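Local coordinates for gamma-glutamyltranspeptidase (Klebsiella pneumoniae subsp. pneumoniae, PDB 5HFT), which converts oxamate to oxalate in the uric acid degradation pathway and belongs to the gamma-glutamyltransferase family of self-processing N-terminal nucleophile hydrolases, at residues C[154-163]-C[174-182]. Numbering follows the deposited sequence.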
ATOM      1  N   PHE C 154      17.959  12.131  -9.416  1.00 54.31           N
ATOM      2  CA  PHE C 154      16.782  11.685  -8.666  1.00 53.32           C
ATOM      3  C   PHE C 154      15.864  10.957  -9.643  1.00 52.94           C
ATOM      4  O   PHE C 154      15.111  11.594 -10.383  1.00 58.54           O
ATOM      5  CB  PHE C 154      16.056  12.851  -7.997  1.00 49.77           C
ATOM      6  CG  PHE C 154      16.782  13.429  -6.809  1.00 51.77           C
ATOM      7  CD1 PHE C 154      17.852  14.289  -6.973  1.00 55.09           C
ATOM      8  CD2 PHE C 154      16.368  13.134  -5.522  1.00 50.58           C
ATOM      9  CE1 PHE C 154      18.516  14.814  -5.874  1.00 53.93           C
ATOM     10  CE2 PHE C 154      17.021  13.670  -4.421  1.00 49.46           C
ATOM     11  CZ  PHE C 154      18.097  14.508  -4.600  1.00 46.47           C
ATOM     12  N   SER C 155      15.931   9.632  -9.646  1.00 53.39           N
ATOM     13  CA  SER C 155      15.169   8.818 -10.587  1.00 56.12           C
ATOM     14  C   SER C 155      13.962   8.201  -9.895  1.00 53.76           C
ATOM     15  O   SER C 155      14.075   7.680  -8.781  1.00 54.86           O
ATOM     16  CB  SER C 155      16.033   7.712 -11.195  1.00 55.68           C
ATOM     17  OG  SER C 155      15.230   6.807 -11.931  1.00 59.20           O
ATOM     18  N   GLU C 156      12.807   8.275 -10.556  1.00 51.88           N
ATOM     19  CA  GLU C 156      11.597   7.645 -10.048  1.00 51.61           C
ATOM     20  C   GLU C 156      11.696   6.127 -10.024  1.00 55.17           C
ATOM     21  O   GLU C 156      10.801   5.473  -9.473  1.00 54.11           O
ATOM     22  CB  GLU C 156      10.391   8.079 -10.889  1.00 57.18           C
ATOM     23  N   ALA C 157      12.761   5.558 -10.608  1.00 56.12           N
ATOM     24  CA  ALA C 157      12.981   4.117 -10.630  1.00 53.88           C
ATOM     25  C   ALA C 157      13.666   3.585  -9.374  1.00 54.60           C
ATOM     26  O   ALA C 157      13.628   2.370  -9.142  1.00 54.91           O
ATOM     27  CB  ALA C 157      13.803   3.746 -11.868  1.00 53.31           C
ATOM     28  N   MET C 158      14.260   4.454  -8.546  1.00 52.42           N
ATOM     29  CA  MET C 158      14.737   4.042  -7.230  1.00 49.12           C
ATOM     30  C   MET C 158      13.636   4.040  -6.176  1.00 48.22           C
ATOM     31  O   MET C 158      13.895   3.608  -5.050  1.00 48.60           O
ATOM     32  CB  MET C 158      15.904   4.912  -6.747  1.00 47.74           C
ATOM     33  CG  MET C 158      17.268   4.680  -7.419  1.00 48.89           C
ATOM     34  SD  MET C 158      17.339   4.506  -9.206  1.00 56.39           S
ATOM     35  CE  MET C 158      19.096   4.284  -9.460  1.00 49.67           C
ATOM     36  N   GLY C 159      12.446   4.553  -6.488  1.00 46.59           N
ATOM     37  CA  GLY C 159      11.292   4.406  -5.620  1.00 45.34           C
ATOM     38  C   GLY C 159      10.956   5.645  -4.808  1.00 49.43           C
ATOM     39  O   GLY C 159      11.589   6.702  -4.895  1.00 47.09           O
ATOM     40  N   HIS C 160       9.899   5.486  -4.011  1.00 47.80           N
ATOM     41  CA  HIS C 160       9.478   6.462  -3.015  1.00 45.41           C
ATOM     42  C   HIS C 160       9.326   5.720  -1.707  1.00 47.21           C
ATOM     43  O   HIS C 160       8.509   4.799  -1.615  1.00 46.49           O
ATOM     44  CB  HIS C 160       8.137   7.110  -3.361  1.00 51.15           C
ATOM     45  CG  HIS C 160       8.103   7.819  -4.674  1.00 52.77           C
ATOM     46  ND1 HIS C 160       9.241   8.197  -5.355  1.00 51.13           N
ATOM     47  CD2 HIS C 160       7.057   8.244  -5.422  1.00 56.62           C
ATOM     48  CE1 HIS C 160       8.896   8.818  -6.471  1.00 54.73           C
ATOM     49  NE2 HIS C 160       7.576   8.860  -6.534  1.00 58.56           N
ATOM     50  N   ALA C 161      10.104   6.109  -0.703  1.00 45.84           N
ATOM     51  CA  ALA C 161      10.091   5.426   0.574  1.00 40.27           C
ATOM     52  C   ALA C 161       9.717   6.413   1.671  1.00 43.85           C
ATOM     53  O   ALA C 161      10.053   7.595   1.605  1.00 42.20           O
ATOM     54  CB  ALA C 161      11.442   4.763   0.855  1.00 37.81           C
ATOM     55  N   GLY C 162       8.986   5.919   2.672  1.00 48.32           N
ATOM     56  CA  GLY C 162       8.636   6.706   3.832  1.00 38.91           C
ATOM     57  C   GLY C 162       8.974   5.908   5.079  1.00 41.02           C
ATOM     58  O   GLY C 162       9.250   4.708   5.006  1.00 39.88           O
ATOM     59  N   ALA C 163       8.985   6.591   6.221  1.00 36.71           N
ATOM     60  CA  ALA C 163       9.317   5.907   7.463  1.00 40.05           C
ATOM     61  C   ALA C 163       8.905   6.750   8.659  1.00 40.30           C
ATOM     62  O   ALA C 163       8.911   7.988   8.610  1.00 37.38           O
ATOM     63  CB  ALA C 163      10.818   5.579   7.556  1.00 40.64           C
ATOM     64  N   GLY C 174       9.247  11.296  11.521  1.00 31.79           N
ATOM     65  CA  GLY C 174       8.734  10.938  10.208  1.00 33.96           C
ATOM     66  C   GLY C 174       9.676  11.456   9.135  1.00 33.43           C
ATOM     67  O   GLY C 174      10.248  12.527   9.284  1.00 35.44           O
ATOM     68  N   ALA C 175       9.852  10.683   8.066  1.00 33.82           N
ATOM     69  CA  ALA C 175      10.670  11.123   6.945  1.00 34.90           C
ATOM     70  C   ALA C 175       9.955  10.845   5.621  1.00 39.19           C
ATOM     71  O   ALA C 175       9.208   9.875   5.479  1.00 35.38           O
ATOM     72  CB  ALA C 175      12.046  10.468   6.949  1.00 32.51           C
ATOM     73  N   THR C 176      10.198  11.726   4.653  1.00 42.31           N
ATOM     74  CA  THR C 176       9.567  11.698   3.343  1.00 37.39           C
ATOM     75  C   THR C 176      10.648  11.592   2.281  1.00 41.16           C
ATOM     76  O   THR C 176      11.797  11.982   2.504  1.00 41.27           O
ATOM     77  CB  THR C 176       8.747  12.961   3.094  1.00 38.68           C
ATOM     78  OG1 THR C 176       9.603  14.106   3.190  1.00 42.61           O
ATOM     79  CG2 THR C 176       7.653  13.098   4.132  1.00 37.88           C
ATOM     80  N   ASP C 177      10.282  11.060   1.123  1.00 40.33           N
ATOM     81  CA  ASP C 177      11.251  10.907   0.053  1.00 39.36           C
ATOM     82  C   ASP C 177      11.316  12.188  -0.758  1.00 40.00           C
ATOM     83  O   ASP C 177      10.285  12.626  -1.284  1.00 49.02           O
ATOM     84  CB  ASP C 177      10.905   9.739  -0.844  1.00 38.18           C
ATOM     85  CG  ASP C 177      12.129   9.164  -1.530  1.00 43.87           C
ATOM     86  OD1 ASP C 177      12.889   9.950  -2.134  1.00 39.40           O
ATOM     87  OD2 ASP C 177      12.359   7.932  -1.429  1.00 46.88           O
ATOM     88  N   PRO C 178      12.474  12.830  -0.866  1.00 35.90           N
ATOM     89  CA  PRO C 178      12.564  14.021  -1.712  1.00 42.44           C
ATOM     90  C   PRO C 178      12.157  13.760  -3.145  1.00 43.99           C
ATOM     91  O   PRO C 178      11.776  14.704  -3.848  1.00 49.37           O
ATOM     92  CB  PRO C 178      14.047  14.390  -1.617  1.00 47.33           C
ATOM     93  CG  PRO C 178      14.723  13.095  -1.319  1.00 40.18           C
ATOM     94  CD  PRO C 178      13.797  12.409  -0.383  1.00 39.42           C
ATOM     95  N   ARG C 179      12.187  12.500  -3.585  1.00 44.24           N
ATOM     96  CA  ARG C 179      11.815  12.109  -4.935  1.00 37.46           C
ATOM     97  C   ARG C 179      10.319  12.205  -5.209  1.00 45.53           C
ATOM     98  O   ARG C 179       9.910  12.002  -6.358  1.00 46.11           O
ATOM     99  CB  ARG C 179      12.301  10.687  -5.197  1.00 41.60           C
ATOM    100  CG  ARG C 179      13.802  10.513  -5.077  1.00 43.82           C
ATOM    101  CD  ARG C 179      14.229   9.066  -5.290  1.00 45.37           C
ATOM    102  NE  ARG C 179      15.676   8.898  -5.149  1.00 46.30           N
ATOM    103  CZ  ARG C 179      16.308   8.863  -3.977  1.00 47.23           C
ATOM    104  NH1 ARG C 179      15.620   8.992  -2.841  1.00 41.14           N
ATOM    105  NH2 ARG C 179      17.624   8.706  -3.940  1.00 47.09           N
ATOM    106  N   SER C 180       9.499  12.498  -4.205  1.00 45.74           N
ATOM    107  CA  SER C 180       8.060  12.662  -4.403  1.00 45.12           C
ATOM    108  C   SER C 180       7.598  13.854  -3.561  1.00 45.77           C
ATOM    109  O   SER C 180       8.396  14.675  -3.095  1.00 47.53           O
ATOM    110  CB  SER C 180       7.315  11.351  -4.095  1.00 45.25           C
ATOM    111  OG  SER C 180       7.509  10.952  -2.749  1.00 50.87           O
ATOM    112  N   ASN C 181       6.291  13.967  -3.360  1.00 46.34           N
ATOM    113  CA  ASN C 181       5.676  15.101  -2.681  1.00 42.38           C
ATOM    114  C   ASN C 181       4.953  14.650  -1.413  1.00 40.44           C
ATOM    115  O   ASN C 181       3.858  15.129  -1.083  1.00 41.18           O
ATOM    116  CB  ASN C 181       4.726  15.840  -3.627  1.00 39.05           C
ATOM    117  N   GLY C 182       5.565  13.715  -0.686  1.00 38.67           N
ATOM    118  CA  GLY C 182       4.995  13.251   0.559  1.00 34.35           C
ATOM    119  C   GLY C 182       5.104  14.276   1.682  1.00 44.30           C
ATOM    120  O   GLY C 182       5.836  15.275   1.630  1.00 35.73           O
TER
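R179 packs against F154 and H160 and illustrates how one long side chain can join the loop that leads into a β hairpin to the turn that leaves it. Its CB sits beside the imidazole of H160, 3.9 Å from ND1. R179 CG meets the edge of the F154 ring, 3.7 Å from CD2, while P178 CG approaches the same ring edge at CE2. R179 CD comes 3.6 Å from G159 O, with S155 O a little farther off. The chain runs extended from CG to NE (chi3 -179°); NE lies near M158 CB, and S155 O is at the guanidinium edge. R179 NH1 donates in plane to the syn lone pair of D177 OD1 at 3.0 Å, and NH2 forms a salt bridge with E130. D177 OD1 also accepts from R179 N, closing an Asx turn within the type I turn 177-180. The other oxygen, D177 OD2, takes the A161 N-H at 3.0 Å on its anti side, besides a salt bridge to R113; both carboxylate oxygens are thus engaged. S180 CB stands over the centre of one H160 ring face in a CH-pi contact, 3.5 Å from the centroid. The ladder between the two segments is the A163-A175 hydrogen-bonded pair, where A175 N donates to A163 O at 2.9 Å and the return bond is weak. This is an antiparallel β hairpin of an Ntn-hydrolase fold, whose sheet runs on through G174 into another chain; where its strands part, D177, set by its Asx turn and R179, bonds to A161 N, with G159 close to G84, a probable substrate-binding residue.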